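Local coordinates for SidF, inhibitor of growth family, member 3 (Legionella pneumophila subsp. pneumophila, PDB 4FYE), which acts as a phosphoinositide phosphatase, probably taking the 3-phosphate from phosphatidylinositol 3,4,5-trisphosphate, at residues Q307-R312 and L352-C357; I396-G399 and E403-T406. The protein carries 1 engineered substitution. All blocks are in the same frame, centred on the assembly; numbering follows the deposited sequence.

Contact 1 (Q307-R312 and L352-C357); sequences QRQIDR and LSVTEC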
ATOM      1  N   GLN A 307       0.645 -14.759  -5.846  1.00 47.88           N
ATOM      2  CA  GLN A 307       2.072 -15.030  -5.462  1.00 42.33           C
ATOM      3  C   GLN A 307       2.220 -14.793  -3.969  1.00 40.71           C
ATOM      4  O   GLN A 307       2.916 -15.555  -3.328  1.00 45.56           O
ATOM      5  CB  GLN A 307       3.123 -14.151  -6.260  1.00 40.16           C
ATOM      6  CG  GLN A 307       4.565 -14.745  -6.330  1.00 38.72           C
ATOM      7  CD  GLN A 307       4.741 -15.925  -7.319  1.00 43.28           C
ATOM      8  OE1 GLN A 307       4.376 -15.847  -8.502  1.00 49.88           O
ATOM      9  NE2 GLN A 307       5.338 -17.014  -6.850  1.00 43.69           N
ATOM     10  N   ARG A 308       1.615 -13.729  -3.410  1.00 38.95           N
ATOM     11  CA  ARG A 308       1.741 -13.499  -1.962  1.00 40.84           C
ATOM     12  C   ARG A 308       1.166 -14.783  -1.243  1.00 42.69           C
ATOM     13  O   ARG A 308       1.755 -15.308  -0.313  1.00 42.58           O
ATOM     14  CB  ARG A 308       1.008 -12.213  -1.489  1.00 36.86           C
ATOM     15  CG  ARG A 308       0.798 -12.155   0.042  1.00 36.00           C
ATOM     16  CD  ARG A 308       0.352 -10.758   0.672  1.00 32.99           C
ATOM     17  NE  ARG A 308      -0.957 -11.058   0.967  1.00 45.43           N
ATOM     18  CZ  ARG A 308      -1.562 -11.232   2.107  1.00 46.51           C
ATOM     19  NH1 ARG A 308      -1.114 -10.824   3.299  1.00 43.42           N
ATOM     20  NH2 ARG A 308      -2.780 -11.660   1.936  1.00 50.54           N
ATOM     21  N   GLN A 309       0.052 -15.305  -1.752  1.00 41.13           N
ATOM     22  CA  GLN A 309      -0.605 -16.393  -1.121  1.00 43.90           C
ATOM     23  C   GLN A 309       0.324 -17.597  -1.138  1.00 47.16           C
ATOM     24  O   GLN A 309       0.434 -18.266  -0.135  1.00 49.14           O
ATOM     25  CB  GLN A 309      -1.935 -16.659  -1.824  1.00 48.39           C
ATOM     26  CG  GLN A 309      -2.844 -17.639  -1.113  1.00 58.19           C
ATOM     27  CD  GLN A 309      -4.241 -17.666  -1.710  1.00 57.48           C
ATOM     28  OE1 GLN A 309      -4.579 -18.584  -2.431  1.00 53.23           O
ATOM     29  NE2 GLN A 309      -5.035 -16.620  -1.441  1.00 60.16           N
ATOM     30  N   ILE A 310       1.030 -17.855  -2.243  1.00 46.48           N
ATOM     31  CA  ILE A 310       2.008 -18.929  -2.275  1.00 46.64           C
ATOM     32  C   ILE A 310       3.185 -18.685  -1.249  1.00 53.62           C
ATOM     33  O   ILE A 310       3.629 -19.641  -0.534  1.00 46.66           O
ATOM     34  CB  ILE A 310       2.543 -19.194  -3.715  1.00 50.82           C
ATOM     35  CG1 ILE A 310       1.656 -20.144  -4.548  1.00 49.28           C
ATOM     36  CG2 ILE A 310       3.867 -19.961  -3.658  1.00 48.12           C
ATOM     37  CD1 ILE A 310       0.237 -19.767  -4.766  1.00 48.36           C
ATOM     38  N   ASP A 311       3.686 -17.437  -1.175  1.00 48.45           N
ATOM     39  CA  ASP A 311       4.764 -17.042  -0.242  1.00 52.33           C
ATOM     40  C   ASP A 311       4.387 -17.342   1.200  1.00 50.41           C
ATOM     41  O   ASP A 311       5.258 -17.549   2.040  1.00 50.51           O
ATOM     42  CB  ASP A 311       4.920 -15.498  -0.218  1.00 60.72           C
ATOM     43  CG  ASP A 311       5.484 -14.947  -1.472  1.00 84.04           C
ATOM     44  OD1 ASP A 311       5.763 -15.791  -2.390  1.00104.77           O
ATOM     45  OD2 ASP A 311       5.630 -13.671  -1.539  1.00 78.29           O
ATOM     46  N   ARG A 312       3.110 -17.170   1.515  1.00 43.37           N
ATOM     47  CA  ARG A 312       2.652 -17.367   2.866  1.00 45.87           C
ATOM     48  C   ARG A 312       2.466 -18.850   3.180  1.00 46.82           C
ATOM     49  O   ARG A 312       2.083 -19.172   4.277  1.00 50.96           O
ATOM     50  CB  ARG A 312       1.380 -16.573   3.125  1.00 40.53           C
ATOM     51  CG  ARG A 312       1.743 -15.104   3.251  1.00 47.83           C
ATOM     52  CD  ARG A 312       0.657 -14.057   3.051  1.00 45.38           C
ATOM     53  NE  ARG A 312      -0.576 -14.274   3.812  1.00 48.67           N
ATOM     54  CZ  ARG A 312      -0.626 -14.100   5.117  1.00 49.33           C
ATOM     55  NH1 ARG A 312       0.480 -13.732   5.741  1.00 55.18           N
ATOM     56  NH2 ARG A 312      -1.746 -14.249   5.777  1.00 44.51           N
ATOM     57  N   LEU A 352      -7.400 -21.702  -6.992  1.00 54.52           N
ATOM     58  CA  LEU A 352      -6.774 -20.642  -6.247  1.00 53.95           C
ATOM     59  C   LEU A 352      -7.749 -19.538  -6.188  1.00 57.12           C
ATOM     60  O   LEU A 352      -8.436 -19.280  -7.198  1.00 55.01           O
ATOM     61  CB  LEU A 352      -5.568 -20.129  -6.970  1.00 53.84           C
ATOM     62  CG  LEU A 352      -4.227 -20.594  -6.414  1.00 62.30           C
ATOM     63  CD1 LEU A 352      -4.308 -21.889  -5.626  1.00 62.86           C
ATOM     64  CD2 LEU A 352      -3.273 -20.753  -7.590  1.00 64.59           C
ATOM     65  N   SER A 353      -7.843 -18.892  -5.025  1.00 50.03           N
ATOM     66  CA  SER A 353      -8.647 -17.718  -5.032  1.00 57.60           C
ATOM     67  C   SER A 353      -8.157 -16.693  -4.085  1.00 53.34           C
ATOM     68  O   SER A 353      -7.547 -16.988  -3.077  1.00 56.16           O
ATOM     69  CB  SER A 353     -10.166 -18.000  -4.872  1.00 61.16           C
ATOM     70  OG  SER A 353     -10.386 -18.899  -3.859  1.00 68.32           O
ATOM     71  N   VAL A 354      -8.459 -15.465  -4.427  1.00 50.03           N
ATOM     72  CA  VAL A 354      -7.773 -14.421  -3.861  1.00 50.74           C
ATOM     73  C   VAL A 354      -8.820 -13.427  -3.539  1.00 50.72           C
ATOM     74  O   VAL A 354      -9.776 -13.323  -4.272  1.00 51.90           O
ATOM     75  CB  VAL A 354      -6.757 -14.001  -4.922  1.00 49.03           C
ATOM     76  CG1 VAL A 354      -7.090 -12.703  -5.599  1.00 46.23           C
ATOM     77  CG2 VAL A 354      -5.373 -14.100  -4.339  1.00 47.16           C
ATOM     78  N   THR A 355      -8.684 -12.733  -2.416  1.00 51.46           N
ATOM     79  CA  THR A 355      -9.575 -11.572  -2.173  1.00 48.07           C
ATOM     80  C   THR A 355      -8.873 -10.262  -1.858  1.00 48.75           C
ATOM     81  O   THR A 355      -8.031 -10.183  -0.981  1.00 45.58           O
ATOM     82  CB  THR A 355     -10.854 -11.885  -1.345  1.00 52.80           C
ATOM     83  OG1 THR A 355     -11.180 -10.801  -0.444  1.00 57.12           O
ATOM     84  CG2 THR A 355     -10.824 -13.226  -0.639  1.00 49.34           C
ATOM     85  N   GLU A 356      -9.167  -9.232  -2.649  1.00 49.92           N
ATOM     86  CA  GLU A 356      -8.526  -7.957  -2.454  1.00 47.51           C
ATOM     87  C   GLU A 356      -9.428  -6.962  -1.742  1.00 48.08           C
ATOM     88  O   GLU A 356     -10.570  -6.776  -2.155  1.00 50.19           O
ATOM     89  CB  GLU A 356      -8.096  -7.383  -3.780  1.00 48.70           C
ATOM     90  CG  GLU A 356      -7.374  -6.057  -3.645  1.00 43.02           C
ATOM     91  CD  GLU A 356      -7.192  -5.285  -4.977  1.00 49.50           C
ATOM     92  OE1 GLU A 356      -6.617  -4.166  -4.882  1.00 43.77           O
ATOM     93  OE2 GLU A 356      -7.572  -5.773  -6.100  1.00 47.39           O
ATOM     94  N   CYS A 357      -8.903  -6.318  -0.687  1.00 47.49           N
ATOM     95  CA  CYS A 357      -9.589  -5.208  -0.015  1.00 48.17           C
ATOM     96  C   CYS A 357      -8.790  -3.904  -0.243  1.00 45.80           C
ATOM     97  O   CYS A 357      -7.724  -3.680   0.340  1.00 51.39           O
ATOM     98  CB  CYS A 357      -9.751  -5.491   1.488  1.00 49.91           C
ATOM     99  SG  CYS A 357     -10.481  -4.078   2.413  1.00 56.41           S
TER
HETATM  100  O   HOH W   1      -6.888 -20.094  -2.544  1.00 52.65           O
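Gln309 spans the gap to Ser353 with an almost fully stretched side chain: chi1 of -170° sets CG opposite the backbone nitrogen, and the chain runs on extended to the amide. That reach is needed because the backbones stay well apart, the closest CA atoms being those of Gln309 and Val354 at 7.9 Å. At its end, NE2 of Gln309 donates to the backbone O of Ser353 over 3.0 Å, with an N-H...O angle of 160°. The acceptor lies in the plane of the amide, whereas the donor is tilted 27° from the plane of the Ser353 carbonyl, so the bond is fairly straight from the amide side and oblique from the carbonyl side.

The other half of the amide is held through water. This molecule donates to OE1 of Gln309 at 2.8 Å and accepts from the backbone N of Ser353 at 2.9 Å. One direct and one water-mediated bond therefore tie both amide atoms to a single residue, which should limit rotation of the group. Beyond these bonds there is little packing: CG2 of Val354 lies 3.9 Å from NE2 of Gln309, and CD1 of Ile310 comes no nearer to CD2 of Leu352 than 4.6 Å.

Within the helix end, the guanidinium groups of Arg308 and Arg312 overlap near their rims, NE of Arg312 standing 3.4 Å above the Arg308 plane; both form salt bridges with Asp265. On the strand, Val354 and Glu356 pack against Leu305, one helical turn before Gln309, and buried Glu356 is paired with Arg273. Together these contacts describe the end of helix 284-311 packed on strand 353-360, alpha-on-beta packing against an interior strand of a four-stranded mixed sheet.

Contact 2 (I396-G399 and E403-T406); sequences IQTG and EVET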
ATOM      1  N   ILE A 396       2.465 -18.072 -12.171  1.00 49.29           N
ATOM      2  CA  ILE A 396       2.949 -18.182 -10.830  1.00 50.35           C
ATOM      3  C   ILE A 396       4.390 -18.584 -10.979  1.00 54.12           C
ATOM      4  O   ILE A 396       4.678 -19.611 -11.602  1.00 50.70           O
ATOM      5  CB  ILE A 396       2.170 -19.286 -10.046  1.00 54.03           C
ATOM      6  CG1 ILE A 396       0.700 -18.873  -9.829  1.00 47.85           C
ATOM      7  CG2 ILE A 396       2.867 -19.696  -8.739  1.00 47.96           C
ATOM      8  CD1 ILE A 396       0.527 -17.962  -8.684  1.00 45.62           C
ATOM      9  N   GLN A 397       5.281 -17.784 -10.408  1.00 51.97           N
ATOM     10  CA  GLN A 397       6.695 -18.190 -10.288  1.00 60.95           C
ATOM     11  C   GLN A 397       6.911 -19.360  -9.325  1.00 63.93           C
ATOM     12  O   GLN A 397       6.627 -19.216  -8.133  1.00 62.53           O
ATOM     13  CB  GLN A 397       7.493 -17.044  -9.700  1.00 61.35           C
ATOM     14  CG  GLN A 397       7.731 -15.880 -10.596  1.00 68.70           C
ATOM     15  CD  GLN A 397       8.251 -16.345 -11.919  1.00 78.99           C
ATOM     16  OE1 GLN A 397       7.557 -16.211 -12.940  1.00 80.59           O
ATOM     17  NE2 GLN A 397       9.452 -16.956 -11.913  1.00 78.40           N
ATOM     18  N   THR A 398       7.467 -20.477  -9.795  1.00 68.11           N
ATOM     19  CA  THR A 398       7.726 -21.644  -8.930  1.00 68.41           C
ATOM     20  C   THR A 398       9.155 -21.688  -8.399  1.00 71.83           C
ATOM     21  O   THR A 398       9.400 -22.096  -7.275  1.00 69.02           O
ATOM     22  CB  THR A 398       7.442 -22.980  -9.646  1.00 65.81           C
ATOM     23  OG1 THR A 398       8.366 -23.142 -10.712  1.00 71.09           O
ATOM     24  CG2 THR A 398       6.019 -23.032 -10.205  1.00 65.24           C
ATOM     25  N   GLY A 399      10.093 -21.280  -9.240  1.00 74.35           N
ATOM     26  CA  GLY A 399      11.490 -21.251  -8.905  1.00 75.73           C
ATOM     27  C   GLY A 399      12.123 -20.166  -9.749  1.00 83.51           C
ATOM     28  O   GLY A 399      11.425 -19.423 -10.470  1.00 79.70           O
ATOM     29  N   GLU A 403       8.028 -21.432 -14.106  1.00 62.72           N
ATOM     30  CA  GLU A 403       6.754 -20.850 -13.754  1.00 62.77           C
ATOM     31  C   GLU A 403       5.627 -21.750 -14.244  1.00 60.44           C
ATOM     32  O   GLU A 403       5.869 -22.630 -15.054  1.00 67.53           O
ATOM     33  CB  GLU A 403       6.650 -19.467 -14.370  1.00 62.98           C
ATOM     34  CG  GLU A 403       6.697 -19.543 -15.882  1.00 70.91           C
ATOM     35  CD  GLU A 403       6.845 -18.200 -16.565  1.00 74.37           C
ATOM     36  OE1 GLU A 403       6.489 -18.124 -17.745  1.00 84.13           O
ATOM     37  OE2 GLU A 403       7.326 -17.228 -15.960  1.00 73.17           O
ATOM     38  N   VAL A 404       4.406 -21.542 -13.750  1.00 56.13           N
ATOM     39  CA  VAL A 404       3.228 -22.292 -14.216  1.00 53.82           C
ATOM     40  C   VAL A 404       2.075 -21.360 -14.438  1.00 56.02           C
ATOM     41  O   VAL A 404       2.032 -20.275 -13.848  1.00 57.84           O
ATOM     42  CB  VAL A 404       2.846 -23.437 -13.222  1.00 53.81           C
ATOM     43  CG1 VAL A 404       4.021 -24.427 -13.118  1.00 54.72           C
ATOM     44  CG2 VAL A 404       2.499 -22.908 -11.827  1.00 45.26           C
ATOM     45  N   GLU A 405       1.120 -21.769 -15.258  1.00 61.08           N
ATOM     46  CA  GLU A 405      -0.015 -20.902 -15.561  1.00 64.02           C
ATOM     47  C   GLU A 405      -1.265 -21.460 -14.886  1.00 64.32           C
ATOM     48  O   GLU A 405      -1.439 -22.658 -14.900  1.00 62.35           O
ATOM     49  CB  GLU A 405      -0.220 -20.835 -17.087  1.00 76.68           C
ATOM     50  CG  GLU A 405       0.633 -19.775 -17.797  1.00 95.50           C
ATOM     51  CD  GLU A 405      -0.071 -19.168 -19.019  1.00115.05           C
ATOM     52  OE1 GLU A 405      -0.421 -17.961 -18.969  1.00116.05           O
ATOM     53  OE2 GLU A 405      -0.292 -19.889 -20.031  1.00118.30           O
ATOM     54  N   THR A 406      -2.120 -20.613 -14.311  1.00 56.42           N
ATOM     55  CA  THR A 406      -3.356 -21.069 -13.689  1.00 57.59           C
ATOM     56  C   THR A 406      -4.429 -20.011 -13.734  1.00 54.92           C
ATOM     57  O   THR A 406      -4.163 -18.823 -13.599  1.00 55.67           O
ATOM     58  CB  THR A 406      -3.277 -21.085 -12.139  1.00 60.48           C
ATOM     59  OG1 THR A 406      -1.963 -20.818 -11.670  1.00 58.93           O
ATOM     60  CG2 THR A 406      -3.876 -22.300 -11.549  1.00 53.07           C
TER
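The amide of Gln397 and the carboxylate of Glu403 stand nearly perpendicular, their planes 78° apart, so neither group lies flat on a face of the other. Both side chains leave the same face of the hairpin, from a non-hydrogen-bonded pair whose CA atoms are 4.4 Å apart. At the base of the same side chain, CB of Glu403 approaches the backbone O of Ile396 to 3.4 Å.

The neighbouring pair, Ile396 with Val404, is hydrogen-bonded both ways. Ile396 N donates to Val404 O at 2.8 Å with an N-H...O angle of 164°, and Val404 N donates to Ile396 O at 2.9 Å. Their side chains occupy the other face, where CB of Ile396 is 4.0 Å from CG2 of Val404. In Thr398, CG2 lies anti to the carbonyl carbon, which brings it across Val404 at about a right angle, 3.8 Å from Val404 CG1, while the hydroxyl is hydrogen-bonded to that of Thr402, the first residue of strand 402-416.

The segment axes run antiparallel at 149°. Helix 335-349 lies against the Ile396 and Val404 face through Ile343 and Lys344, Ile396 also touches Ala306 and Gln307 of helix 284-311, and strand 391-399 forms an outer edge of the sheet.

How the contacts relate
Following the chain, helix 284-311 enters contact 1 first; 39 residues, including helix 335-349, then intervene before strand 353-360 closes that loop. Contact 2 opens only afterwards, beyond helix 373-387, and closes a tight hairpin of three intervening residues. The two are thus in series, neither nested nor crossed, with centres about 14 Å apart. They nevertheless touch: Gln307 NE2 probably donates to Gln397 O at 2.9 Å, and Leu352 CD2 packs 4.3 Å from Thr406 OG1. Since strands 353-360 and 402-416 are parallel neighbours, both contacts reach the same sheet, and helix 284-311 meets an interior strand, 353-360, in contact 1 and, through Gln307, the edge strand 391-399 beside contact 2.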